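PDB 2C0R: phosphoserine aminotransferase from Bacillus circulans, which catalyses the reversible, pyridoxal-phosphate-dependent transamination between phosphoserine and 3-phosphohydroxypyruvate in serine biosynthesis, and the related step on phosphohydroxythreonine in pyridoxine biosynthesis. Local coordinates for residues A13-E18 against N249-W254; S180-L185 against G263-N268; N268-S273 against V342-C347; E320-L325 against E348-F353. The protein carries 1 engineered substitution. All blocks are in the same frame, centred on the assembly; numbering follows the deposited sequence.

How the interactions relate
Interactions 2 and 3 follow each other along helix 260-280 and share Asn268, their centres about 14 Å apart. Interactions 3 and 4 both use helix 344-361, in adjacent segments, with centres about 12 Å apart and Ser346 O lying 4.2 Å from Phe322 CE2. Interaction 1, on the preceding helix 242-257, joins the series where Ala14 CB packs 3.9 Å from Val342 CG2 of interaction 3. None of the four reaches the cofactor. The side chain of Arg181 in interaction 2 comes within about 11 Å of pyridoxal phosphate, those of Leu15 and Val342 within about 14 Å, whereas interaction 4 lies away from the annotated sites.

Interaction 1 (A13-E18 against N249-W254); sequences AALPLE and NEVLKW
Pro16 lies on the indole of Trp254. Its CB stands 3.5 Å from the centroid of the five-membered ring and 11° off the ring normal, a CH-pi contact over the face, while its CG sits near the ring fusion, 3.4 Å from CD2 of Trp254. The indole is swung out to meet the proline because its CG is anti to the backbone N (chi1 172°). Glu18 reaches the edge of the same ring. Its chain bends at chi2, bringing CG to 3.4 Å from Trp254 CD1 and OE2, in the indole plane, to 3.1 Å from Trp254 NE1. The N-H points poorly (135°), which makes this a weak hydrogen bond; the stronger partner of the carboxylate is Arg258, in a salt bridge. Beyond the proline, contact thins to methyl packing, Leu15 CD2 lying 4.2 Å from Val251 CG2. Pro16 is also the N-cap residue of helix 17-25, and the backbone N of Leu15 bonds to Glu39 of the second subunit. The contact thus seats the N-terminal segment on helix 242-257 beside the dimer interface, within the fold-type I architecture of class-V aminotransferases.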
loop_
_atom_site.group_PDB
_atom_site.type_symbol
_atom_site.label_atom_id
_atom_site.label_comp_id
_atom_site.label_asym_id
_atom_site.label_seq_id
_atom_site.Cartn_x
_atom_site.Cartn_y
_atom_site.Cartn_z
ATOM N N ALA A 13 -8.410 -4.857 11.513
ATOM C CA ALA A 13 -8.838 -5.605 12.677
ATOM C C ALA A 13 -7.852 -5.417 13.808
ATOM O O ALA A 13 -6.853 -4.710 13.707
ATOM C CB ALA A 13 -8.897 -7.085 12.286
ATOM N N ALA A 14 -8.137 -6.128 14.895
ATOM C CA ALA A 14 -7.351 -5.918 16.100
ATOM C C ALA A 14 -5.881 -6.237 15.866
ATOM O O ALA A 14 -5.516 -7.154 15.131
ATOM C CB ALA A 14 -7.939 -6.845 17.151
ATOM N N LEU A 15 -5.030 -5.445 16.476
ATOM C CA LEU A 15 -3.634 -5.762 16.623
ATOM C C LEU A 15 -3.314 -6.106 18.067
ATOM O O LEU A 15 -4.069 -5.656 18.920
ATOM C CB LEU A 15 -2.726 -4.575 16.201
ATOM C CG LEU A 15 -2.416 -4.641 14.697
ATOM C CD1 LEU A 15 -3.427 -3.812 13.914
ATOM C CD2 LEU A 15 -1.006 -4.173 14.397
ATOM N N PRO A 16 -2.248 -6.842 18.336
ATOM C CA PRO A 16 -1.862 -7.083 19.744
ATOM C C PRO A 16 -1.564 -5.755 20.435
ATOM O O PRO A 16 -0.801 -4.937 19.871
ATOM C CB PRO A 16 -0.593 -7.915 19.599
ATOM C CG PRO A 16 -0.747 -8.607 18.275
ATOM C CD PRO A 16 -1.332 -7.499 17.411
ATOM N N LEU A 17 -2.146 -5.521 21.600
ATOM C CA LEU A 17 -1.864 -4.248 22.302
ATOM C C LEU A 17 -0.360 -4.040 22.497
ATOM O O LEU A 17 0.124 -2.921 22.380
ATOM C CB LEU A 17 -2.540 -4.232 23.661
ATOM C CG LEU A 17 -2.363 -2.960 24.467
ATOM C CD1 LEU A 17 -2.703 -1.702 23.662
ATOM C CD2 LEU A 17 -3.241 -3.056 25.718
ATOM N N GLU A 18 0.385 -5.118 22.750
ATOM C CA GLU A 18 1.834 -5.011 22.983
ATOM C C GLU A 18 2.542 -4.500 21.726
ATOM O O GLU A 18 3.521 -3.734 21.755
ATOM C CB GLU A 18 2.465 -6.355 23.344
ATOM C CG GLU A 18 1.772 -7.546 22.710
ATOM C CD GLU A 18 0.697 -8.238 23.517
ATOM O OE1 GLU A 18 -0.435 -7.712 23.651
ATOM O OE2 GLU A 18 0.953 -9.370 24.013
ATOM N N ASN A 249 6.511 -7.285 10.719
ATOM C CA ASN A 249 7.647 -7.871 11.475
ATOM C C ASN A 249 7.342 -7.951 12.958
ATOM O O ASN A 249 7.570 -8.972 13.604
ATOM C CB ASN A 249 8.902 -7.054 11.168
ATOM C CG ASN A 249 10.170 -7.793 11.580
ATOM O OD1 ASN A 249 10.358 -8.989 11.358
ATOM N ND2 ASN A 249 11.062 -7.020 12.171
ATOM N N GLU A 250 6.773 -6.873 13.497
ATOM C CA GLU A 250 6.422 -6.874 14.933
ATOM C C GLU A 250 5.356 -7.889 15.236
ATOM O O GLU A 250 5.382 -8.562 16.289
ATOM C CB GLU A 250 5.983 -5.454 15.316
ATOM C CG GLU A 250 7.122 -4.445 15.318
ATOM C CD GLU A 250 8.327 -4.880 16.146
ATOM O OE1 GLU A 250 9.448 -4.858 15.601
ATOM O OE2 GLU A 250 8.148 -5.269 17.322
ATOM N N VAL A 251 4.378 -8.045 14.362
ATOM C CA VAL A 251 3.341 -9.038 14.630
ATOM C C VAL A 251 3.891 -10.444 14.584
ATOM O O VAL A 251 3.528 -11.313 15.393
ATOM C CB VAL A 251 2.150 -8.887 13.658
ATOM C CG1 VAL A 251 1.215 -10.078 13.803
ATOM C CG2 VAL A 251 1.383 -7.589 13.896
ATOM N N LEU A 252 4.815 -10.707 13.680
ATOM C CA LEU A 252 5.419 -12.034 13.600
ATOM C C LEU A 252 6.207 -12.351 14.865
ATOM O O LEU A 252 6.180 -13.487 15.355
ATOM C CB LEU A 252 6.327 -12.191 12.367
ATOM C CG LEU A 252 5.629 -11.943 11.014
ATOM C CD1 LEU A 252 6.694 -12.015 9.944
ATOM C CD2 LEU A 252 4.518 -12.944 10.767
ATOM N N LYS A 253 6.916 -11.353 15.384
ATOM C CA LYS A 253 7.567 -11.562 16.686
ATOM C C LYS A 253 6.560 -11.961 17.753
ATOM O O LYS A 253 6.784 -12.852 18.540
ATOM C CB LYS A 253 8.275 -10.277 17.094
ATOM C CG LYS A 253 9.576 -9.970 16.361
ATOM C CD LYS A 253 9.992 -8.525 16.690
ATOM C CE LYS A 253 11.213 -8.129 15.824
ATOM N NZ LYS A 253 11.590 -6.717 16.125
ATOM N N TRP A 254 5.422 -11.257 17.772
ATOM C CA TRP A 254 4.399 -11.580 18.793
ATOM C C TRP A 254 3.860 -12.985 18.583
ATOM O O TRP A 254 3.635 -13.706 19.550
ATOM C CB TRP A 254 3.333 -10.489 18.700
ATOM C CG TRP A 254 2.102 -10.727 19.521
ATOM C CD1 TRP A 254 1.904 -10.323 20.837
ATOM C CD2 TRP A 254 0.890 -11.407 19.145
ATOM N NE1 TRP A 254 0.654 -10.710 21.269
ATOM C CE2 TRP A 254 0.026 -11.373 20.253
ATOM C CE3 TRP A 254 0.463 -12.039 17.972
ATOM C CZ2 TRP A 254 -1.243 -11.953 20.209
ATOM C CZ3 TRP A 254 -0.792 -12.611 17.923
ATOM C CH2 TRP A 254 -1.635 -12.566 19.044
#

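Interaction 2 (S180-L185 against G263-N268); sequences SRPFDL and GVQQAN
The carbonyl O of Ser180 is approached from several directions by segment 263-268 of helix 260-280. A water donates to it at 2.8 Å and in turn accepts from Asn268 ND2 at 3.1 Å, bridging loop and helix. Gln265 CA lies 3.4 Å from Ser180 O, a CA-H...O contact with an angle of 120° at the hydrogen, and Val264 CG2 comes to 3.8 Å from the same oxygen. The amide nitrogen of Asn268 also binds Asn340. Next to this polar centre, Gln265 reaches out fully extended, CG anti to the backbone N (chi1 -176°), and crosses the ring of Pro182 at about a right angle. Its flat end spans two residues: NE2 is 3.6 Å from Arg181 CB, and OE1 is 3.4 Å from Pro182 CD. These are van der Waals contacts, while the guanidinium of Arg181 leads away to Asp177 and Phe159. With an alanine at Gln265, Arg181 CB and the proline ring would probably lose the amide that lies against them. Pro182 rests further on Leu261 and Glu262, so the loop between strands 170-173 and 190-194 lies against the beginning of helix 260-280, tying the cofactor-binding sheet of this fold-type I enzyme to that helix.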
loop_
_atom_site.group_PDB
_atom_site.type_symbol
_atom_site.label_atom_id
_atom_site.label_comp_id
_atom_site.label_asym_id
_atom_site.label_seq_id
_atom_site.Cartn_x
_atom_site.Cartn_y
_atom_site.Cartn_z
ATOM N N SER A 180 -2.759 -18.415 11.386
ATOM C CA SER A 180 -3.642 -18.754 12.505
ATOM C C SER A 180 -3.468 -20.212 12.903
ATOM O O SER A 180 -3.984 -20.627 13.955
ATOM C CB SER A 180 -5.105 -18.538 12.146
ATOM O OG SER A 180 -5.532 -19.397 11.123
ATOM N N ARG A 181 -2.757 -20.970 12.081
ATOM C CA ARG A 181 -2.722 -22.410 12.269
ATOM C C ARG A 181 -1.551 -22.967 11.474
ATOM O O ARG A 181 -1.225 -22.391 10.442
ATOM C CB ARG A 181 -4.032 -23.089 11.817
ATOM C CG ARG A 181 -4.530 -22.714 10.439
ATOM C CD ARG A 181 -5.337 -23.767 9.686
ATOM N NE ARG A 181 -5.857 -23.125 8.461
ATOM C CZ ARG A 181 -6.953 -23.573 7.846
ATOM N NH1 ARG A 181 -7.431 -22.985 6.743
ATOM N NH2 ARG A 181 -7.575 -24.650 8.360
ATOM N N PRO A 182 -0.953 -24.046 11.915
ATOM C CA PRO A 182 0.070 -24.693 11.088
ATOM C C PRO A 182 -0.585 -25.180 9.803
ATOM O O PRO A 182 -1.735 -25.591 9.715
ATOM C CB PRO A 182 0.508 -25.901 11.912
ATOM C CG PRO A 182 0.076 -25.590 13.311
ATOM C CD PRO A 182 -1.182 -24.753 13.192
ATOM N N PHE A 183 0.222 -25.120 8.746
ATOM C CA PHE A 183 -0.069 -25.783 7.504
ATOM C C PHE A 183 1.275 -26.052 6.821
ATOM O O PHE A 183 2.283 -25.409 7.138
ATOM C CB PHE A 183 -1.021 -24.987 6.620
ATOM C CG PHE A 183 -0.480 -23.722 6.000
ATOM C CD1 PHE A 183 0.038 -23.667 4.709
ATOM C CD2 PHE A 183 -0.505 -22.564 6.740
ATOM C CE1 PHE A 183 0.547 -22.491 4.164
ATOM C CE2 PHE A 183 -0.041 -21.367 6.217
ATOM C CZ PHE A 183 0.448 -21.339 4.929
ATOM N N ASP A 184 1.177 -27.020 5.913
ATOM C CA ASP A 184 2.372 -27.390 5.141
ATOM C C ASP A 184 2.427 -26.526 3.888
ATOM O O ASP A 184 1.665 -26.763 2.943
ATOM C CB ASP A 184 2.325 -28.870 4.778
ATOM C CG ASP A 184 3.468 -29.384 3.924
ATOM O OD1 ASP A 184 4.484 -28.636 3.800
ATOM O OD2 ASP A 184 3.336 -30.523 3.412
ATOM N N LEU A 185 3.332 -25.549 3.891
ATOM C CA LEU A 185 3.448 -24.675 2.748
ATOM C C LEU A 185 3.729 -25.439 1.460
ATOM O O LEU A 185 3.366 -24.998 0.373
ATOM C CB LEU A 185 4.547 -23.631 2.967
ATOM C CG LEU A 185 4.719 -22.600 1.876
ATOM C CD1 LEU A 185 3.456 -21.786 1.682
ATOM C CD2 LEU A 185 5.847 -21.625 2.258
ATOM N N GLY A 263 0.659 -22.344 19.039
ATOM C CA GLY A 263 0.113 -21.594 20.184
ATOM C C GLY A 263 -1.085 -20.755 19.782
ATOM O O GLY A 263 -2.063 -20.797 20.558
ATOM N N VAL A 264 -1.036 -20.015 18.668
ATOM C CA VAL A 264 -2.158 -19.180 18.303
ATOM C C VAL A 264 -3.342 -20.051 17.913
ATOM O O VAL A 264 -4.498 -19.732 18.216
ATOM C CB VAL A 264 -1.864 -18.130 17.205
ATOM C CG1 VAL A 264 -0.887 -17.094 17.786
ATOM C CG2 VAL A 264 -1.331 -18.751 15.934
ATOM N N GLN A 265 -3.074 -21.209 17.329
ATOM C CA GLN A 265 -4.159 -22.122 16.982
ATOM C C GLN A 265 -4.914 -22.544 18.223
ATOM O O GLN A 265 -6.159 -22.568 18.228
ATOM C CB GLN A 265 -3.580 -23.347 16.235
ATOM C CG GLN A 265 -4.729 -24.257 15.780
ATOM C CD GLN A 265 -4.232 -25.509 15.096
ATOM O OE1 GLN A 265 -3.264 -26.164 15.498
ATOM N NE2 GLN A 265 -4.956 -25.814 14.019
ATOM N N GLN A 266 -4.154 -22.909 19.254
ATOM C CA GLN A 266 -4.819 -23.363 20.483
ATOM C C GLN A 266 -5.632 -22.257 21.086
ATOM O O GLN A 266 -6.765 -22.483 21.547
ATOM C CB GLN A 266 -3.718 -23.854 21.421
ATOM C CG GLN A 266 -4.221 -24.196 22.818
ATOM C CD GLN A 266 -3.103 -24.713 23.687
ATOM O OE1 GLN A 266 -3.121 -25.865 24.097
ATOM N NE2 GLN A 266 -2.104 -23.924 24.025
ATOM N N ALA A 267 -5.034 -21.047 21.095
ATOM C CA ALA A 267 -5.751 -19.899 21.652
ATOM C C ALA A 267 -7.009 -19.557 20.860
ATOM O O ALA A 267 -8.070 -19.228 21.430
ATOM C CB ALA A 267 -4.862 -18.666 21.732
ATOM N N ASN A 268 -6.937 -19.614 19.559
ATOM C CA ASN A 268 -8.089 -19.309 18.728
ATOM C C ASN A 268 -9.138 -20.405 18.826
ATOM O O ASN A 268 -10.307 -20.056 18.778
ATOM C CB ASN A 268 -7.610 -19.170 17.272
ATOM C CG ASN A 268 -6.674 -18.004 17.063
ATOM O OD1 ASN A 268 -6.610 -17.086 17.871
ATOM N ND2 ASN A 268 -5.923 -18.062 15.973
HETATM O O HOH W 1 -6.698 -20.617 14.489
#

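Interaction 3 (N268-S273 against V342-C347); sequences NRKKAS and VPYESC
Lys271 carries the tight, buried part of the contact. Its chain is bent at chi2 and chi3 (chi3 45°), which curls the ammonium back so that NZ donates to Val342 O at 2.8 Å, in the carbonyl plane and on a lone pair. NZ also meets Asn268 OD1, one turn earlier, at 2.9 Å, here from above the carbonyl plane, and is hydrogen-bonded to the carbonyls of Ile338 and Tyr339. Four oxygens around three N-H imply that at least one proton is shared, and together they probably stabilise the buried charge. The aliphatic part packs on the way: CB of Lys271 lies 3.8 Å from Cys347 SG, and CG lies 3.9 Å from Tyr344 CD1, at the edge of the ring. Replacing Lys271 by a methionine is likely to leave Val342 O and Asn268 OD1 without their shared donor. The outer side is looser and nearer solvent. There the exposed Lys270 extends over one face of the partly exposed Tyr344, with CE 3.6 Å from the ring centroid in a CH-pi contact and NZ 4.4 Å from it, 16° off the normal, in a cation-pi contact. The contact joins the middle of helix 260-280 to the N-terminal start of helix 344-361, where Pro343 is the N-cap, within the C-terminal part of the class-V aminotransferase fold.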
loop_
_atom_site.group_PDB
_atom_site.type_symbol
_atom_site.label_atom_id
_atom_site.label_comp_id
_atom_site.label_asym_id
_atom_site.label_seq_id
_atom_site.Cartn_x
_atom_site.Cartn_y
_atom_site.Cartn_z
ATOM N N ASN A 268 -6.937 -19.614 19.559
ATOM C CA ASN A 268 -8.089 -19.309 18.728
ATOM C C ASN A 268 -9.138 -20.405 18.826
ATOM O O ASN A 268 -10.307 -20.056 18.778
ATOM C CB ASN A 268 -7.610 -19.170 17.272
ATOM C CG ASN A 268 -6.674 -18.004 17.063
ATOM O OD1 ASN A 268 -6.610 -17.086 17.871
ATOM N ND2 ASN A 268 -5.923 -18.062 15.973
ATOM N N ARG A 269 -8.722 -21.678 18.944
ATOM C CA ARG A 269 -9.752 -22.722 19.087
ATOM C C ARG A 269 -10.542 -22.484 20.355
ATOM O O ARG A 269 -11.764 -22.691 20.403
ATOM C CB ARG A 269 -9.047 -24.069 19.088
ATOM C CG ARG A 269 -9.994 -25.272 19.280
ATOM C CD ARG A 269 -10.702 -25.723 18.051
ATOM N NE ARG A 269 -11.744 -24.869 17.496
ATOM C CZ ARG A 269 -13.011 -24.921 17.907
ATOM N NH1 ARG A 269 -13.408 -25.740 18.887
ATOM N NH2 ARG A 269 -13.881 -24.116 17.317
ATOM N N LYS A 270 -9.810 -22.070 21.418
ATOM C CA LYS A 270 -10.495 -21.794 22.675
ATOM C C LYS A 270 -11.496 -20.659 22.548
ATOM O O LYS A 270 -12.611 -20.694 23.065
ATOM C CB LYS A 270 -9.411 -21.465 23.682
ATOM C CG LYS A 270 -9.874 -20.911 25.023
ATOM C CD LYS A 270 -8.650 -20.621 25.876
ATOM C CE LYS A 270 -9.036 -19.884 27.152
ATOM N NZ LYS A 270 -7.782 -19.475 27.858
ATOM N N LYS A 271 -11.056 -19.574 21.877
ATOM C CA LYS A 271 -11.954 -18.455 21.614
ATOM C C LYS A 271 -13.179 -18.879 20.819
ATOM O O LYS A 271 -14.319 -18.542 21.159
ATOM C CB LYS A 271 -11.238 -17.336 20.819
ATOM C CG LYS A 271 -10.192 -16.614 21.655
ATOM C CD LYS A 271 -9.012 -16.095 20.817
ATOM C CE LYS A 271 -9.417 -15.413 19.545
ATOM N NZ LYS A 271 -8.236 -14.829 18.848
ATOM N N ALA A 272 -12.959 -19.597 19.714
ATOM C CA ALA A 272 -14.057 -19.976 18.845
ATOM C C ALA A 272 -15.017 -20.912 19.581
ATOM O O ALA A 272 -16.225 -20.789 19.402
ATOM C CB ALA A 272 -13.493 -20.657 17.600
ATOM N N SER A 273 -14.432 -21.815 20.375
ATOM C CA SER A 273 -15.251 -22.829 21.041
ATOM C C SER A 273 -16.206 -22.116 21.975
ATOM O O SER A 273 -17.377 -22.516 22.077
ATOM C CB SER A 273 -14.324 -23.765 21.813
ATOM O OG SER A 273 -15.065 -24.686 22.629
ATOM N N VAL A 342 -7.333 -10.877 18.611
ATOM C CA VAL A 342 -8.550 -10.635 19.417
ATOM C C VAL A 342 -8.389 -11.436 20.705
ATOM O O VAL A 342 -8.217 -12.666 20.637
ATOM C CB VAL A 342 -9.797 -11.054 18.619
ATOM C CG1 VAL A 342 -11.012 -10.891 19.526
ATOM C CG2 VAL A 342 -9.933 -10.223 17.345
ATOM N N PRO A 343 -8.386 -10.814 21.871
ATOM C CA PRO A 343 -8.121 -11.515 23.114
ATOM C C PRO A 343 -9.302 -12.385 23.543
ATOM O O PRO A 343 -10.457 -12.146 23.235
ATOM C CB PRO A 343 -7.930 -10.379 24.131
ATOM C CG PRO A 343 -7.585 -9.178 23.295
ATOM C CD PRO A 343 -8.498 -9.351 22.105
ATOM N N TYR A 344 -9.014 -13.431 24.293
ATOM C CA TYR A 344 -10.095 -14.265 24.821
ATOM C C TYR A 344 -11.038 -13.429 25.645
ATOM O O TYR A 344 -12.255 -13.648 25.610
ATOM C CB TYR A 344 -9.460 -15.366 25.650
ATOM C CG TYR A 344 -10.461 -16.322 26.257
ATOM C CD1 TYR A 344 -11.200 -17.150 25.429
ATOM C CD2 TYR A 344 -10.624 -16.390 27.650
ATOM C CE1 TYR A 344 -12.124 -18.044 25.940
ATOM C CE2 TYR A 344 -11.561 -17.291 28.148
ATOM C CZ TYR A 344 -12.292 -18.102 27.305
ATOM O OH TYR A 344 -13.205 -18.994 27.843
ATOM N N GLU A 345 -10.524 -12.432 26.363
ATOM C CA GLU A 345 -11.438 -11.602 27.163
ATOM C C GLU A 345 -12.480 -10.894 26.296
ATOM O O GLU A 345 -13.620 -10.684 26.779
ATOM C CB GLU A 345 -10.582 -10.621 27.988
ATOM C CG GLU A 345 -9.787 -11.377 29.040
ATOM C CD GLU A 345 -8.526 -12.082 28.541
ATOM O OE1 GLU A 345 -8.129 -11.871 27.358
ATOM O OE2 GLU A 345 -7.923 -12.887 29.304
ATOM N N SER A 346 -12.165 -10.521 25.050
ATOM C CA SER A 346 -13.216 -9.954 24.204
ATOM C C SER A 346 -14.318 -10.975 23.928
ATOM O O SER A 346 -15.523 -10.679 23.876
ATOM C CB SER A 346 -12.650 -9.492 22.860
ATOM O OG SER A 346 -11.893 -8.294 23.040
ATOM N N CYS A 347 -13.870 -12.226 23.742
ATOM C CA CYS A 347 -14.817 -13.304 23.448
ATOM C C CYS A 347 -15.670 -13.620 24.675
ATOM O O CYS A 347 -16.852 -13.873 24.582
ATOM C CB CYS A 347 -14.012 -14.525 23.010
ATOM S SG CYS A 347 -13.171 -14.165 21.434
#

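Interaction 4 (E320-L325 against E348-F353); sequences EGFVGL and EALVQF
Phe322 packs its ring on segment 348-353 of helix 344-361, joining a short strand to the C-terminal helix of the class-V aminotransferase fold. Strand 322-323 pairs in parallel with strand 6-7, and it follows directly on a Schellman motif that ends helix 307-319, Gly321 being its C-prime residue with positive phi. From CB, which points toward the helix, the chain of Phe322 sets CG anti to the carbonyl carbon (chi1 -64°), and the ring plane is turned across the CA-CB-CG plane, so that the far half of the ring does the touching. CE1 lies 3.7 Å from Phe353 CB and also nears CG of that ring; the two rings meet obliquely, their planes 43° apart. On the other branch CE2 sits 3.5 Å from Leu350 CA and packs on Leu350 CB. The tip, CZ, meets Ala349, lying 3.9 Å from its CB. Tyr6 meets the same phenyl ring, so strand 6-7 as well as the helix packs on it.

Two smaller contacts flank the phenyl group. Glu320, its chain bent at chi2, lays CG 4.1 Å from Phe353 CD1, and Phe353 in turn packs edge-to-face with Phe313 of helix 307-319. At the other end Leu325 and Leu350 run antiparallel alongside each other, with CD1 of each 3.7 Å apart. Close to the phenyl plane, at the rim of the ring, Phe322 CZ comes to 3.5 Å from the backbone O of Ala349, the same oxygen that accepts the helical N-H of Phe353.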
loop_
_atom_site.group_PDB
_atom_site.type_symbol
_atom_site.label_atom_id
_atom_site.label_comp_id
_atom_site.label_asym_id
_atom_site.label_seq_id
_atom_site.Cartn_x
_atom_site.Cartn_y
_atom_site.Cartn_z
ATOM N N GLU A 320 -22.404 -1.316 24.567
ATOM C CA GLU A 320 -21.584 -2.012 25.572
ATOM C C GLU A 320 -20.130 -2.164 25.125
ATOM O O GLU A 320 -19.400 -2.953 25.746
ATOM C CB GLU A 320 -22.141 -3.407 25.880
ATOM C CG GLU A 320 -23.626 -3.410 26.256
ATOM C CD GLU A 320 -23.821 -2.560 27.500
ATOM O OE1 GLU A 320 -24.940 -2.017 27.695
ATOM O OE2 GLU A 320 -22.822 -2.468 28.243
ATOM N N GLY A 321 -19.684 -1.449 24.093
ATOM C CA GLY A 321 -18.255 -1.420 23.763
ATOM C C GLY A 321 -17.814 -2.370 22.677
ATOM O O GLY A 321 -16.633 -2.476 22.350
ATOM N N PHE A 322 -18.747 -3.096 22.065
ATOM C CA PHE A 322 -18.434 -3.957 20.960
ATOM C C PHE A 322 -18.413 -3.200 19.637
ATOM O O PHE A 322 -19.242 -2.339 19.374
ATOM C CB PHE A 322 -19.496 -5.095 20.844
ATOM C CG PHE A 322 -19.437 -5.972 22.078
ATOM C CD1 PHE A 322 -20.288 -5.716 23.152
ATOM C CD2 PHE A 322 -18.543 -7.026 22.133
ATOM C CE1 PHE A 322 -20.228 -6.515 24.279
ATOM C CE2 PHE A 322 -18.490 -7.815 23.291
ATOM C CZ PHE A 322 -19.329 -7.546 24.359
ATOM N N VAL A 323 -17.432 -3.600 18.831
ATOM C CA VAL A 323 -17.257 -3.002 17.518
ATOM C C VAL A 323 -17.253 -4.082 16.459
ATOM O O VAL A 323 -16.549 -5.110 16.619
ATOM C CB VAL A 323 -15.910 -2.220 17.508
ATOM C CG1 VAL A 323 -15.614 -1.677 16.132
ATOM C CG2 VAL A 323 -16.005 -1.140 18.595
ATOM N N GLY A 324 -18.005 -3.873 15.385
ATOM C CA GLY A 324 -17.850 -4.699 14.165
ATOM C C GLY A 324 -18.663 -5.957 14.085
ATOM O O GLY A 324 -18.426 -6.764 13.162
ATOM N N LEU A 325 -19.646 -6.200 14.950
ATOM C CA LEU A 325 -20.371 -7.475 14.940
ATOM C C LEU A 325 -21.426 -7.558 13.851
ATOM O O LEU A 325 -21.900 -8.661 13.563
ATOM C CB LEU A 325 -21.058 -7.715 16.306
ATOM C CG LEU A 325 -20.092 -7.954 17.453
ATOM C CD1 LEU A 325 -20.783 -7.922 18.789
ATOM C CD2 LEU A 325 -19.347 -9.277 17.270
ATOM N N GLU A 348 -15.082 -13.627 25.861
ATOM C CA GLU A 348 -15.892 -13.817 27.090
ATOM C C GLU A 348 -16.914 -12.717 27.243
ATOM O O GLU A 348 -18.079 -12.951 27.588
ATOM C CB GLU A 348 -14.966 -13.786 28.304
ATOM C CG GLU A 348 -14.075 -14.993 28.450
ATOM C CD GLU A 348 -13.192 -14.848 29.688
ATOM O OE1 GLU A 348 -12.397 -13.885 29.700
ATOM O OE2 GLU A 348 -13.284 -15.681 30.610
ATOM N N ALA A 349 -16.486 -11.484 26.957
ATOM C CA ALA A 349 -17.451 -10.391 27.034
ATOM C C ALA A 349 -18.568 -10.561 26.036
ATOM O O ALA A 349 -19.743 -10.355 26.355
ATOM C CB ALA A 349 -16.731 -9.054 26.852
ATOM N N LEU A 350 -18.241 -10.992 24.813
ATOM C CA LEU A 350 -19.265 -11.185 23.804
ATOM C C LEU A 350 -20.281 -12.236 24.227
ATOM O O LEU A 350 -21.515 -12.069 24.095
ATOM C CB LEU A 350 -18.589 -11.602 22.469
ATOM C CG LEU A 350 -19.601 -12.003 21.385
ATOM C CD1 LEU A 350 -20.542 -10.868 21.058
ATOM C CD2 LEU A 350 -18.846 -12.525 20.148
ATOM N N VAL A 351 -19.792 -13.348 24.773
ATOM C CA VAL A 351 -20.701 -14.429 25.165
ATOM C C VAL A 351 -21.601 -13.959 26.282
ATOM O O VAL A 351 -22.777 -14.336 26.333
ATOM C CB VAL A 351 -19.861 -15.663 25.572
ATOM C CG1 VAL A 351 -20.673 -16.649 26.403
ATOM C CG2 VAL A 351 -19.286 -16.284 24.292
ATOM N N GLN A 352 -21.067 -13.148 27.198
ATOM C CA GLN A 352 -21.877 -12.591 28.292
ATOM C C GLN A 352 -22.953 -11.705 27.705
ATOM O O GLN A 352 -24.129 -11.828 28.087
ATOM C CB GLN A 352 -20.993 -11.821 29.258
ATOM C CG GLN A 352 -19.960 -12.614 30.037
ATOM C CD GLN A 352 -19.032 -11.811 30.921
ATOM O OE1 GLN A 352 -17.971 -12.325 31.311
ATOM N NE2 GLN A 352 -19.378 -10.573 31.266
ATOM N N PHE A 353 -22.556 -10.831 26.779
ATOM C CA PHE A 353 -23.534 -9.979 26.109
ATOM C C PHE A 353 -24.595 -10.803 25.389
ATOM O O PHE A 353 -25.779 -10.502 25.463
ATOM C CB PHE A 353 -22.819 -9.033 25.140
ATOM C CG PHE A 353 -23.845 -8.245 24.323
ATOM C CD1 PHE A 353 -24.470 -7.154 24.922
ATOM C CD2 PHE A 353 -24.170 -8.584 23.012
ATOM C CE1 PHE A 353 -25.427 -6.436 24.227
ATOM C CE2 PHE A 353 -25.136 -7.864 22.319
ATOM C CZ PHE A 353 -25.748 -6.779 22.920
#